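Local coordinates for iron-regulated ABC transporter siderophore-binding protein SirA (PDB 3MWF) that binds the ferric siderophore staphyloferrin B and probably hands it to an ABC transporter for iron uptake by Staphylococcus aureus, at residues A[17-21]-A[126-130]; A[113-117]-A[179-184]; A[149-155]-A[291-296]; A[192-196]-A[216-220]. One frame throughout, in Å; residues are numbered along the deposited sequence.

Contact 1: residues A[17-21]-A[126-130]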
loop_
_atom_site.group_PDB
_atom_site.type_symbol
_atom_site.label_atom_id
_atom_site.label_comp_id
_atom_site.label_asym_id
_atom_site.label_seq_id
_atom_site.Cartn_x
_atom_site.Cartn_y
_atom_site.Cartn_z
ATOM N N ILE A 17 -0.633 -3.299 26.655
ATOM C CA ILE A 17 -0.041 -1.970 26.602
ATOM C C ILE A 17 -0.375 -1.265 27.906
ATOM O O ILE A 17 -1.553 -1.143 28.269
ATOM C CB ILE A 17 -0.605 -1.154 25.405
ATOM C CG1 ILE A 17 -0.291 -1.876 24.081
ATOM C CG2 ILE A 17 -0.054 0.281 25.411
ATOM C CD1 ILE A 17 -0.875 -1.228 22.863
ATOM N N LYS A 18 0.655 -0.811 28.617
ATOM C CA LYS A 18 0.414 -0.019 29.822
ATOM C C LYS A 18 0.544 1.458 29.474
ATOM O O LYS A 18 1.595 1.895 29.000
ATOM C CB LYS A 18 1.344 -0.439 30.980
ATOM C CG LYS A 18 1.048 -1.844 31.544
ATOM C CD LYS A 18 1.229 -1.953 33.074
ATOM C CE LYS A 18 2.650 -2.379 33.497
ATOM N NZ LYS A 18 3.631 -1.243 33.535
ATOM N N GLY A 19 -0.540 2.211 29.659
ATOM C CA GLY A 19 -0.534 3.658 29.426
ATOM C C GLY A 19 -0.962 4.049 28.026
ATOM O O GLY A 19 -1.406 3.206 27.239
ATOM N N LYS A 20 -0.855 5.342 27.724
ATOM C CA LYS A 20 -1.089 5.844 26.381
ATOM C C LYS A 20 0.297 5.989 25.762
ATOM O O LYS A 20 1.061 6.864 26.164
ATOM C CB LYS A 20 -1.811 7.192 26.422
ATOM C CG LYS A 20 -2.766 7.404 25.278
ATOM C CD LYS A 20 -3.105 8.878 25.136
ATOM C CE LYS A 20 -3.954 9.133 23.904
ATOM N NZ LYS A 20 -5.323 8.592 24.107
ATOM N N PRO A 21 0.655 5.090 24.823
ATOM C CA PRO A 21 2.020 5.126 24.304
ATOM C C PRO A 21 2.344 6.474 23.675
ATOM O O PRO A 21 1.502 7.035 22.978
ATOM C CB PRO A 21 2.014 4.025 23.225
ATOM C CG PRO A 21 0.972 3.089 23.657
ATOM C CD PRO A 21 -0.115 3.977 24.241
ATOM N N ALA A 126 -4.261 0.846 19.758
ATOM C CA ALA A 126 -2.999 0.767 20.459
ATOM C C ALA A 126 -2.587 2.120 21.012
ATOM O O ALA A 126 -1.986 2.193 22.102
ATOM C CB ALA A 126 -1.905 0.196 19.538
ATOM N N LEU A 127 -2.921 3.178 20.281
ATOM C CA LEU A 127 -2.483 4.541 20.623
ATOM C C LEU A 127 -3.473 5.334 21.476
ATOM O O LEU A 127 -3.164 6.473 21.875
ATOM C CB LEU A 127 -2.163 5.346 19.355
ATOM C CG LEU A 127 -0.911 4.923 18.581
ATOM C CD1 LEU A 127 -0.924 5.555 17.192
ATOM C CD2 LEU A 127 0.307 5.374 19.343
ATOM N N GLY A 128 -4.633 4.737 21.748
ATOM C CA GLY A 128 -5.779 5.431 22.352
ATOM C C GLY A 128 -6.242 6.579 21.469
ATOM O O GLY A 128 -6.517 7.686 21.955
ATOM N N LYS A 129 -6.288 6.326 20.163
ATOM C CA LYS A 129 -6.765 7.300 19.184
ATOM C C LYS A 129 -7.914 6.701 18.358
ATOM O O LYS A 129 -8.002 6.912 17.136
ATOM C CB LYS A 129 -5.621 7.739 18.262
ATOM C CG LYS A 129 -4.467 8.454 18.952
ATOM C CD LYS A 129 -4.773 9.896 19.288
ATOM C CE LYS A 129 -3.536 10.562 19.846
ATOM N NZ LYS A 129 -3.864 11.882 20.436
ATOM N N GLU A 130 -8.801 5.970 19.031
ATOM C CA GLU A 130 -9.905 5.276 18.363
ATOM C C GLU A 130 -10.856 6.207 17.628
ATOM O O GLU A 130 -11.249 5.920 16.490
ATOM C CB GLU A 130 -10.682 4.401 19.345
ATOM C CG GLU A 130 -9.942 3.123 19.693
ATOM C CD GLU A 130 -10.712 2.231 20.635
ATOM O OE1 GLU A 130 -11.868 1.882 20.316
ATOM O OE2 GLU A 130 -10.153 1.868 21.693
#
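Ile17 and Pro21 press against Ala126 and Leu127 at the inner, apolar side of this contact, while Lys20 bridges its outer edge. The tight part gathers round the carbonyl of Ala126. Pro21 lays its ring carbon CD 3.4 Å from Ala126 O, and Ile17 brings CD1 to within 3.7 Å of the same oxygen. That methyl also meets Ala126 CB at 3.8 Å; CG1 stands opposite the carbonyl carbon of Ile17 (chi1 -60°), and the extended chi2 carries CD1 on toward the helix. Between Pro21 and Leu127 the fit is slacker, with Pro21 CB and Leu127 CD2 4.5 Å apart. Leu86 of strand 86-90 touches all four of these side chains on the buried side. The segment 126-130 joins helix 116-127 to the long helix 130-155. Gly128 leaves helical angles with positive phi in a Schellman motif, and Lys129 takes the N-cap position of the second helix. The solvent side belongs to Lys20, whose chain runs extended past Leu127 O and bends at its last torsion (chi4 71°). CE lies 3.4 Å from Leu127 O, and NZ donates a hydrogen bond of 2.6 Å to Gly128 O. The ammonium is tilted 26° from the plane of that carbonyl. Lys129 comes alongside with its aliphatic CE 4.3 Å from Lys20 CE, yet the two like charges are not in contact: Lys20 NZ and Lys129 NZ remain 5.1 Å apart.

Contact 2: residues A[113-117]-A[179-184]. With SE8 (5-[(2-{[(3S)-5-{[(2S)-2-amino-2-carboxyethyl]amino}-3-carboxy-3-hydroxy-5-oxopentanoyl]amino}ethyl)amino]-2,5-dioxopentanoic acid), chain C.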
loop_
_atom_site.group_PDB
_atom_site.type_symbol
_atom_site.label_atom_id
_atom_site.label_comp_id
_atom_site.label_asym_id
_atom_site.label_seq_id
_atom_site.Cartn_x
_atom_site.Cartn_y
_atom_site.Cartn_z
ATOM N N VAL A 113 1.243 -5.354 5.079
ATOM C CA VAL A 113 1.688 -3.969 5.152
ATOM C C VAL A 113 0.764 -3.014 4.412
ATOM O O VAL A 113 0.950 -1.807 4.511
ATOM C CB VAL A 113 3.143 -3.801 4.614
ATOM C CG1 VAL A 113 4.118 -4.668 5.422
ATOM C CG2 VAL A 113 3.212 -4.117 3.080
ATOM N N PHE A 114 -0.152 -3.558 3.612
ATOM C CA PHE A 114 -0.889 -2.694 2.660
ATOM C C PHE A 114 -2.365 -2.500 2.991
ATOM O O PHE A 114 -3.060 -1.716 2.290
ATOM C CB PHE A 114 -0.723 -3.191 1.202
ATOM C CG PHE A 114 -1.146 -4.617 0.996
ATOM C CD1 PHE A 114 -2.516 -4.968 0.984
ATOM C CD2 PHE A 114 -0.191 -5.614 0.821
ATOM C CE1 PHE A 114 -2.902 -6.315 0.818
ATOM C CE2 PHE A 114 -0.539 -6.941 0.630
ATOM C CZ PHE A 114 -1.918 -7.308 0.617
ATOM N N LYS A 115 -2.850 -3.198 4.027
ATOM C CA LYS A 115 -4.282 -3.054 4.400
ATOM C C LYS A 115 -4.423 -1.882 5.366
ATOM O O LYS A 115 -4.518 -2.055 6.602
ATOM C CB LYS A 115 -4.848 -4.358 4.977
ATOM C CG LYS A 115 -4.832 -5.534 3.971
ATOM C CD LYS A 115 -5.269 -6.848 4.658
ATOM C CE LYS A 115 -5.229 -8.048 3.678
ATOM N NZ LYS A 115 -6.459 -8.126 2.848
ATOM N N PHE A 116 -4.407 -0.677 4.788
ATOM C CA PHE A 116 -4.230 0.540 5.583
ATOM C C PHE A 116 -5.417 0.757 6.537
ATOM O O PHE A 116 -5.262 1.395 7.577
ATOM C CB PHE A 116 -3.989 1.744 4.670
ATOM C CG PHE A 116 -5.239 2.205 3.957
ATOM C CD1 PHE A 116 -5.615 1.635 2.743
ATOM C CD2 PHE A 116 -6.050 3.189 4.535
ATOM C CE1 PHE A 116 -6.785 2.037 2.090
ATOM C CE2 PHE A 116 -7.233 3.595 3.899
ATOM C CZ PHE A 116 -7.595 3.014 2.665
ATOM N N LYS A 117 -6.584 0.177 6.212
ATOM C CA LYS A 117 -7.736 0.301 7.115
ATOM C C LYS A 117 -7.507 -0.531 8.367
ATOM O O LYS A 117 -7.832 -0.102 9.476
ATOM C CB LYS A 117 -9.037 -0.075 6.388
ATOM C CG LYS A 117 -9.371 0.922 5.265
ATOM C CD LYS A 117 -10.453 0.421 4.275
ATOM C CE LYS A 117 -10.069 -0.943 3.670
ATOM N NZ LYS A 117 -10.121 -1.139 2.171
ATOM N N GLY A 179 -3.349 -6.359 -2.950
ATOM C CA GLY A 179 -2.287 -5.459 -2.548
ATOM C C GLY A 179 -2.817 -4.043 -2.354
ATOM O O GLY A 179 -4.041 -3.812 -2.298
ATOM N N TYR A 180 -1.905 -3.087 -2.225
ATOM C CA TYR A 180 -2.322 -1.740 -1.850
ATOM C C TYR A 180 -3.325 -1.145 -2.837
ATOM O O TYR A 180 -4.437 -0.752 -2.418
ATOM C CB TYR A 180 -1.109 -0.800 -1.761
ATOM C CG TYR A 180 -1.519 0.536 -1.205
ATOM C CD1 TYR A 180 -1.837 0.671 0.164
ATOM C CD2 TYR A 180 -1.619 1.657 -2.039
ATOM C CE1 TYR A 180 -2.242 1.893 0.668
ATOM C CE2 TYR A 180 -2.037 2.897 -1.514
ATOM C CZ TYR A 180 -2.338 2.992 -0.180
ATOM O OH TYR A 180 -2.717 4.192 0.364
ATOM N N ALA A 181 -2.921 -1.025 -4.109
ATOM C CA ALA A 181 -3.782 -0.340 -5.086
ATOM C C ALA A 181 -4.936 -1.237 -5.498
ATOM O O ALA A 181 -6.043 -0.761 -5.661
ATOM C CB ALA A 181 -2.995 0.110 -6.324
ATOM N N GLY A 182 -4.685 -2.539 -5.627
ATOM C CA GLY A 182 -5.773 -3.464 -6.012
ATOM C C GLY A 182 -6.956 -3.486 -5.046
ATOM O O GLY A 182 -8.132 -3.546 -5.472
ATOM N N GLU A 183 -6.673 -3.443 -3.746
ATOM C CA GLU A 183 -7.765 -3.357 -2.776
ATOM C C GLU A 183 -8.523 -2.029 -2.823
ATOM O O GLU A 183 -9.748 -2.024 -2.671
ATOM C CB GLU A 183 -7.298 -3.638 -1.351
ATOM C CG GLU A 183 -6.818 -5.101 -1.169
ATOM C CD GLU A 183 -6.802 -5.534 0.289
ATOM O OE1 GLU A 183 -7.165 -4.774 1.200
ATOM O OE2 GLU A 183 -6.450 -6.689 0.546
ATOM N N ILE A 184 -7.805 -0.914 -3.011
ATOM C CA ILE A 184 -8.459 0.387 -3.143
ATOM C C ILE A 184 -9.342 0.435 -4.388
ATOM O O ILE A 184 -10.497 0.861 -4.306
ATOM C CB ILE A 184 -7.434 1.523 -3.117
ATOM C CG1 ILE A 184 -6.867 1.619 -1.693
ATOM C CG2 ILE A 184 -8.109 2.879 -3.485
ATOM C CD1 ILE A 184 -5.546 2.419 -1.625
HETATM C C1 SE8 C . 10.743 -6.253 -0.697
HETATM C C2 SE8 C . 10.804 -5.701 -2.095
HETATM C C3 SE8 C . 10.806 -4.181 -2.076
HETATM N N4 SE8 C . 9.555 -3.618 -1.578
HETATM C C5 SE8 C . 8.576 -3.266 -2.388
HETATM C C6 SE8 C . 7.276 -2.855 -1.742
HETATM C C7 SE8 C . 6.421 -4.078 -1.411
HETATM C C8 SE8 C . 5.200 -3.602 -0.603
HETATM C C9 SE8 C . 4.133 -4.671 -0.382
HETATM N N10 SE8 C . 4.535 -5.929 -0.210
HETATM C C11 SE8 C . 3.539 -6.948 0.034
HETATM C C12 SE8 C . 3.753 -7.603 1.388
HETATM N N13 SE8 C . 3.091 -8.896 1.484
HETATM C C14 SE8 C . 3.621 -10.067 1.020
HETATM C C15 SE8 C . 5.093 -10.159 0.750
HETATM C C16 SE8 C . 5.221 -9.516 -0.608
HETATM C C17 SE8 C . 6.503 -8.789 -0.871
HETATM C C18 SE8 C . 7.195 -9.253 -2.063
HETATM O O19 SE8 C . 11.782 -6.200 0.012
HETATM O O20 SE8 C . 9.681 -6.786 -0.319
HETATM N N21 SE8 C . 9.653 -6.214 -2.863
HETATM O O22 SE8 C . 8.662 -3.263 -3.600
HETATM C C23 SE8 C . 6.026 -4.802 -2.686
HETATM O O24 SE8 C . 5.123 -4.320 -3.415
HETATM O O25 SE8 C . 6.594 -5.881 -2.989
HETATM O O26 SE8 C . 7.221 -5.008 -0.658
HETATM O O27 SE8 C . 2.950 -4.345 -0.352
HETATM O O28 SE8 C . 2.941 -11.048 0.781
HETATM O O29 SE8 C . 6.865 -7.798 -0.230
HETATM O O30 SE8 C . 7.948 -8.472 -2.635
HETATM O O31 SE8 C . 6.980 -10.409 -2.508
HETATM O O HOH W 1 -5.029 -0.927 0.332
HETATM O O HOH W 2 -8.521 -5.657 3.305
HETATM O O HOH W 3 -7.079 -2.064 1.706
#
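Phe114 lies flat on Gly179, whose CA stands 3.5 Å from the ring centroid and 11° off the ring normal, a CH-pi contact over the face. Holding CG between the backbone N and the carbonyl carbon (chi1 56°) turns the ring onto Gly179. Beside it, Phe116 crosses Tyr180 at about a right angle, Phe116 CD1 to Tyr180 CE1 4.0 Å, and meets Ile184 CG1 through CE1 at 3.8 Å. Phe114 belongs to the staphyloferrin B pocket: its edge atom CD2 is 3.6 Å from SE8 O27, and Val113 CG2 approaches the same oxygen at 3.4 Å. Farther out, water 1 donates to Phe114 O and Tyr180 O, while Tyr180 OH bonds to Gly276 O. At the polar edge Glu183 OE2 lies in the plane of the Phe114 ring, 3.6 Å from CE1, and accepts a 2.7 Å hydrogen bond from Lys115 NZ on its syn lone pair, part of a salt bridge. Waters 2 and 3 donate to Glu183 OE1 and accept from Lys115 NZ and Lys117 NZ respectively; Lys117 is paired with Asp187. With Lys115 on one carboxylate oxygen and waters on the other, Glu183 is probably ionised and its rotation fixed beside the pocket-lining ring.

Contact 3: residues A[149-155]-A[291-296]; sequences KDAKAKY and LNIEKQ
Lys154 and Ile293 cross at about a right angle, CD of the lysine lying 3.7 Å from CG1 of the isoleucine, and the other side chains are arranged round this crossing. The lysine chain leaves with CG opposite its backbone N (chi1 180°), stays extended along the 291-296 segment and bends only at the tip. There NZ donates 2.9 Å to Asn292 O and, weakly, 3.3 Å to Leu291 O. These carbonyls lie where the chain leaves helix 277-290 through a Schellman motif at Asn292 to run against helix 130-155. The main bond reaches Asn292 O from above its carbonyl plane, 47° out of it. Tyr155, next in the helix, also lies across Ile293, with CE2 4.1 Å from CD1, and its OH abuts Leu291 CB at 3.6 Å. One turn earlier, Asp150 points at the C-terminal segment: its CB packs 3.7 Å from Ile293 CG2, and its carboxylate slides antiparallel past the Gln296 amide with the two planes 49° apart. A weak bond of 3.3 Å from Gln296 NE2 to Asp150 OD1 is possible, but the placing of Gln296, the last modelled residue, is doubtful. OD2 has its partner outside both segments, in Tyr288 OH of helix 277-290. Water 4 donates to Asp150 O and Glu294 O, linking the backbones beside Ile293. The chemistry implies a fit held in the middle by apolar branches and at one end by a lysine whose charge would probably complement the carbonyls at a helix C-terminus; at Gln296 the model is less certain.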
loop_
_atom_site.group_PDB
_atom_site.type_symbol
_atom_site.label_atom_id
_atom_site.label_comp_id
_atom_site.label_asym_id
_atom_site.label_seq_id
_atom_site.Cartn_x
_atom_site.Cartn_y
_atom_site.Cartn_z
ATOM N N LYS A 149 -20.131 7.365 -7.211
ATOM C CA LYS A 149 -21.163 8.222 -7.830
ATOM C C LYS A 149 -20.673 8.920 -9.101
ATOM O O LYS A 149 -21.343 8.875 -10.132
ATOM C CB LYS A 149 -21.716 9.247 -6.825
ATOM C CG LYS A 149 -22.462 8.653 -5.643
ATOM C CD LYS A 149 -23.219 9.767 -4.869
ATOM C CE LYS A 149 -23.335 9.499 -3.363
ATOM N NZ LYS A 149 -23.560 8.071 -3.021
ATOM N N ASP A 150 -19.497 9.541 -9.039
ATOM C CA ASP A 150 -18.924 10.255 -10.166
ATOM C C ASP A 150 -18.521 9.315 -11.308
ATOM O O ASP A 150 -18.625 9.670 -12.488
ATOM C CB ASP A 150 -17.714 11.083 -9.709
ATOM C CG ASP A 150 -18.079 12.142 -8.664
ATOM O OD1 ASP A 150 -19.256 12.580 -8.638
ATOM O OD2 ASP A 150 -17.199 12.546 -7.870
ATOM N N ALA A 151 -18.063 8.106 -10.951
ATOM C CA ALA A 151 -17.696 7.116 -11.958
ATOM C C ALA A 151 -18.927 6.595 -12.725
ATOM O O ALA A 151 -18.907 6.511 -13.963
ATOM C CB ALA A 151 -16.925 5.959 -11.308
ATOM N N LYS A 152 -19.979 6.271 -11.978
ATOM C CA LYS A 152 -21.274 5.859 -12.547
ATOM C C LYS A 152 -21.832 6.957 -13.471
ATOM O O LYS A 152 -22.275 6.682 -14.591
ATOM C CB LYS A 152 -22.252 5.511 -11.412
ATOM C CG LYS A 152 -23.616 4.891 -11.808
ATOM C CD LYS A 152 -23.484 3.649 -12.698
ATOM C CE LYS A 152 -24.856 3.068 -13.042
ATOM N NZ LYS A 152 -24.767 2.133 -14.195
ATOM N N ALA A 153 -21.752 8.203 -13.023
ATOM C CA ALA A 153 -22.207 9.342 -13.843
ATOM C C ALA A 153 -21.446 9.465 -15.166
ATOM O O ALA A 153 -22.059 9.741 -16.204
ATOM C CB ALA A 153 -22.152 10.650 -13.040
ATOM N N LYS A 154 -20.134 9.216 -15.160
ATOM C CA LYS A 154 -19.362 9.299 -16.398
ATOM C C LYS A 154 -19.571 8.084 -17.300
ATOM O O LYS A 154 -19.801 8.222 -18.512
ATOM C CB LYS A 154 -17.871 9.466 -16.120
ATOM C CG LYS A 154 -17.022 9.555 -17.382
ATOM C CD LYS A 154 -15.573 9.447 -17.026
ATOM C CE LYS A 154 -14.690 9.216 -18.241
ATOM N NZ LYS A 154 -14.226 10.462 -18.871
ATOM N N TYR A 155 -19.470 6.898 -16.712
ATOM C CA TYR A 155 -19.403 5.680 -17.515
ATOM C C TYR A 155 -20.759 5.041 -17.804
ATOM O O TYR A 155 -20.879 4.242 -18.741
ATOM C CB TYR A 155 -18.450 4.675 -16.866
ATOM C CG TYR A 155 -17.010 5.143 -16.878
ATOM C CD1 TYR A 155 -16.286 5.190 -18.066
ATOM C CD2 TYR A 155 -16.355 5.488 -15.685
ATOM C CE1 TYR A 155 -14.955 5.604 -18.091
ATOM C CE2 TYR A 155 -15.020 5.903 -15.692
ATOM C CZ TYR A 155 -14.330 5.954 -16.899
ATOM O OH TYR A 155 -13.008 6.353 -16.919
ATOM N N LEU A 291 -8.433 9.457 -15.223
ATOM C CA LEU A 291 -9.647 8.966 -15.900
ATOM C C LEU A 291 -10.534 10.090 -16.453
ATOM O O LEU A 291 -11.561 9.817 -17.080
ATOM C CB LEU A 291 -10.452 8.044 -14.977
ATOM C CG LEU A 291 -9.715 6.745 -14.603
ATOM C CD1 LEU A 291 -10.610 5.884 -13.777
ATOM C CD2 LEU A 291 -9.335 6.027 -15.873
ATOM N N ASN A 292 -10.126 11.334 -16.203
ATOM C CA ASN A 292 -10.895 12.511 -16.608
ATOM C C ASN A 292 -12.352 12.386 -16.159
ATOM O O ASN A 292 -13.272 12.432 -16.979
ATOM C CB ASN A 292 -10.789 12.716 -18.121
ATOM C CG ASN A 292 -11.360 14.046 -18.571
ATOM O OD1 ASN A 292 -11.290 15.037 -17.847
ATOM N ND2 ASN A 292 -11.925 14.071 -19.770
ATOM N N ILE A 293 -12.537 12.186 -14.852
ATOM C CA ILE A 293 -13.846 12.069 -14.233
ATOM C C ILE A 293 -14.165 13.390 -13.532
ATOM O O ILE A 293 -13.363 13.900 -12.760
ATOM C CB ILE A 293 -13.884 10.915 -13.190
ATOM C CG1 ILE A 293 -13.636 9.559 -13.870
ATOM C CG2 ILE A 293 -15.199 10.918 -12.407
ATOM C CD1 ILE A 293 -13.435 8.399 -12.869
ATOM N N GLU A 294 -15.333 13.946 -13.823
ATOM C CA GLU A 294 -15.771 15.175 -13.178
ATOM C C GLU A 294 -16.204 14.911 -11.744
ATOM O O GLU A 294 -17.034 14.021 -11.482
ATOM C CB GLU A 294 -16.917 15.798 -13.968
ATOM C CG GLU A 294 -16.884 17.307 -13.979
ATOM C CD GLU A 294 -17.346 17.858 -15.302
ATOM O OE1 GLU A 294 -16.532 18.525 -15.970
ATOM O OE2 GLU A 294 -18.510 17.596 -15.688
ATOM N N LYS A 295 -15.636 15.687 -10.819
ATOM C CA LYS A 295 -15.944 15.554 -9.388
ATOM C C LYS A 295 -17.375 15.962 -9.082
ATOM O O LYS A 295 -17.814 15.900 -7.931
ATOM C CB LYS A 295 -14.967 16.356 -8.522
ATOM C CG LYS A 295 -13.572 15.755 -8.415
ATOM C CD LYS A 295 -12.869 16.209 -7.141
ATOM C CE LYS A 295 -11.498 15.570 -7.006
ATOM N NZ LYS A 295 -10.614 15.897 -8.175
ATOM N N GLN A 296 -18.086 16.385 -10.128
ATOM C CA GLN A 296 -19.525 16.686 -10.096
ATOM C C GLN A 296 -20.229 16.341 -8.777
ATOM O O GLN A 296 -20.416 15.168 -8.434
ATOM C CB GLN A 296 -20.202 16.002 -11.294
ATOM C CG GLN A 296 -21.680 15.665 -11.133
ATOM C CD GLN A 296 -22.006 14.281 -11.673
ATOM O OE1 GLN A 296 -22.775 14.140 -12.625
ATOM N NE2 GLN A 296 -21.410 13.252 -11.071
HETATM O O HOH W 4 -18.513 12.309 -13.302
#

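Contact 4: residues A[192-196]-A[216-220]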
loop_
_atom_site.group_PDB
_atom_site.type_symbol
_atom_site.label_atom_id
_atom_site.label_comp_id
_atom_site.label_asym_id
_atom_site.label_seq_id
_atom_site.Cartn_x
_atom_site.Cartn_y
_atom_site.Cartn_z
ATOM N N ARG A 192 -12.561 -7.082 -11.868
ATOM C CA ARG A 192 -11.419 -7.752 -12.492
ATOM C C ARG A 192 -11.906 -8.771 -13.508
ATOM O O ARG A 192 -13.011 -9.325 -13.349
ATOM C CB ARG A 192 -10.611 -8.499 -11.422
ATOM C CG ARG A 192 -10.191 -7.613 -10.258
ATOM C CD ARG A 192 -9.293 -8.374 -9.294
ATOM N NE ARG A 192 -8.942 -7.583 -8.100
ATOM C CZ ARG A 192 -9.610 -7.568 -6.947
ATOM N NH1 ARG A 192 -10.722 -8.309 -6.788
ATOM N NH2 ARG A 192 -9.175 -6.814 -5.939
ATOM N N ASN A 193 -11.092 -9.054 -14.518
ATOM C CA ASN A 193 -11.432 -10.122 -15.467
ATOM C C ASN A 193 -11.577 -11.421 -14.698
ATOM O O ASN A 193 -11.005 -11.586 -13.618
ATOM C CB ASN A 193 -10.456 -10.210 -16.649
ATOM C CG ASN A 193 -9.132 -10.834 -16.283
ATOM O OD1 ASN A 193 -9.058 -12.046 -15.964
ATOM N ND2 ASN A 193 -8.062 -10.044 -16.366
ATOM N N LYS A 194 -12.371 -12.344 -15.236
ATOM C CA LYS A 194 -12.716 -13.542 -14.489
ATOM C C LYS A 194 -11.502 -14.348 -14.020
ATOM O O LYS A 194 -11.468 -14.800 -12.878
ATOM C CB LYS A 194 -13.692 -14.418 -15.302
ATOM C CG LYS A 194 -13.989 -15.760 -14.640
ATOM C CD LYS A 194 -15.020 -16.561 -15.436
ATOM C CE LYS A 194 -15.303 -17.898 -14.762
ATOM N NZ LYS A 194 -16.509 -18.564 -15.403
ATOM N N ASP A 195 -10.497 -14.475 -14.877
ATOM C CA ASP A 195 -9.337 -15.288 -14.508
ATOM C C ASP A 195 -8.544 -14.614 -13.374
ATOM O O ASP A 195 -8.080 -15.255 -12.415
ATOM C CB ASP A 195 -8.477 -15.545 -15.748
ATOM C CG ASP A 195 -7.681 -16.880 -15.656
ATOM O OD1 ASP A 195 -7.922 -17.712 -14.738
ATOM O OD2 ASP A 195 -6.799 -17.069 -16.495
ATOM N N LEU A 196 -8.392 -13.297 -13.468
ATOM C CA LEU A 196 -7.711 -12.551 -12.395
ATOM C C LEU A 196 -8.503 -12.613 -11.079
ATOM O O LEU A 196 -7.923 -12.744 -9.984
ATOM C CB LEU A 196 -7.526 -11.092 -12.859
ATOM C CG LEU A 196 -6.700 -10.211 -11.931
ATOM C CD1 LEU A 196 -5.312 -10.765 -11.789
ATOM C CD2 LEU A 196 -6.631 -8.804 -12.546
ATOM N N PRO A 216 -2.188 -11.914 -21.025
ATOM C CA PRO A 216 -3.654 -11.867 -21.009
ATOM C C PRO A 216 -4.333 -11.798 -19.645
ATOM O O PRO A 216 -5.465 -11.334 -19.564
ATOM C CB PRO A 216 -4.037 -13.152 -21.762
ATOM C CG PRO A 216 -2.932 -13.264 -22.784
ATOM C CD PRO A 216 -1.694 -12.918 -21.989
ATOM N N LEU A 217 -3.666 -12.273 -18.583
ATOM C CA LEU A 217 -4.203 -12.172 -17.240
ATOM C C LEU A 217 -4.428 -10.711 -16.804
ATOM O O LEU A 217 -5.237 -10.448 -15.902
ATOM C CB LEU A 217 -3.312 -12.943 -16.234
ATOM C CG LEU A 217 -3.810 -13.152 -14.797
ATOM C CD1 LEU A 217 -5.136 -13.933 -14.794
ATOM C CD2 LEU A 217 -2.743 -13.890 -13.931
ATOM N N MET A 218 -3.713 -9.789 -17.450
ATOM C CA MET A 218 -3.812 -8.364 -17.173
ATOM C C MET A 218 -5.043 -7.721 -17.789
ATOM O O MET A 218 -5.304 -6.530 -17.565
ATOM C CB MET A 218 -2.585 -7.658 -17.794
ATOM C CG MET A 218 -1.273 -8.151 -17.212
ATOM S SD MET A 218 0.051 -7.362 -18.158
ATOM C CE MET A 218 1.435 -8.133 -17.352
ATOM N N ASN A 219 -5.782 -8.462 -18.625
ATOM C CA ASN A 219 -6.819 -7.795 -19.420
ATOM C C ASN A 219 -7.818 -7.010 -18.570
ATOM O O ASN A 219 -8.240 -7.462 -17.514
ATOM C CB ASN A 219 -7.572 -8.787 -20.326
ATOM C CG ASN A 219 -8.270 -8.065 -21.471
ATOM O OD1 ASN A 219 -7.781 -7.023 -21.960
ATOM N ND2 ASN A 219 -9.436 -8.573 -21.872
ATOM N N ALA A 220 -8.188 -5.819 -19.048
ATOM C CA ALA A 220 -9.025 -4.894 -18.320
ATOM C C ALA A 220 -9.499 -3.825 -19.289
ATOM O O ALA A 220 -8.934 -3.672 -20.381
ATOM C CB ALA A 220 -8.221 -4.240 -17.184
HETATM O O HOH W 5 -9.167 -6.941 -14.864
#
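Asn193 reaches across to Leu217 and Asn219, and the contact can be read along its side chain. CB already lies 3.6 Å from Asn219 O, and CG is 3.7 Å from the same Asn219 O. With chi1 75°, CG is tucked over the backbone, which places the amide between its own helix start and the 216-220 segment. OD1 turns back into its own segment and accepts from Leu196 N at 2.9 Å, the N-H coming from 44° above the carbonyl plane. This is the capping bond of an N-cap: Asn193 stands right before helix 194-201 and satisfies a backbone N-H of its first turn. The start of that helix is thereby tied to the 3-10 turn and loop leading into strand 222-227, because ND2, the tip, faces the other way and spends two bonds there. It meets Asn219 O at 2.8 Å, in that carbonyl's plane and on a lone pair, and Leu217 O at 2.9 Å, here from 56° above the carbonyl plane. Both acceptors lie close to the amide plane of Asn193, so the flat group is fixed against rotation by three bonds. Water 5 accepts from Asn193 N and donates to Asn219 O, giving that oxygen a second donor. Alongside the amide, Leu217 covers the start of the helix: its CD1 touches Asp195 CB at 3.8 Å, and its CG is 4.1 Å from Leu196 CD1, the two leucines crossing at about a right angle. Both leucines also rest on Ile175 of strand 173-176, while Asn219 turns its OD1 to the backbone N of Asp255.

In the fold
Contact 2 sits nearest the middle of the chain, its centre about 5 Å from the chain's centre, and it alone holds residues of the siderophore pocket; the side chain of Phe114 is about 9 Å from the bound iron(III). Contacts 1 and 2 share helix 116-127, with centres 24 Å apart. Helix 130-155 then runs on to contact 3, whose centre is 40 Å from that of contact 1, consistent with the long helix that spans the two lobes in this family. Contact 4, its centre 43 Å from that of contact 1 and across the chain's centre, touches contact 2 through Gly182 O and Arg192 NH2, 3.5 Å apart. Contacts 3 and 4 stay about 10 Å apart at their nearest atoms.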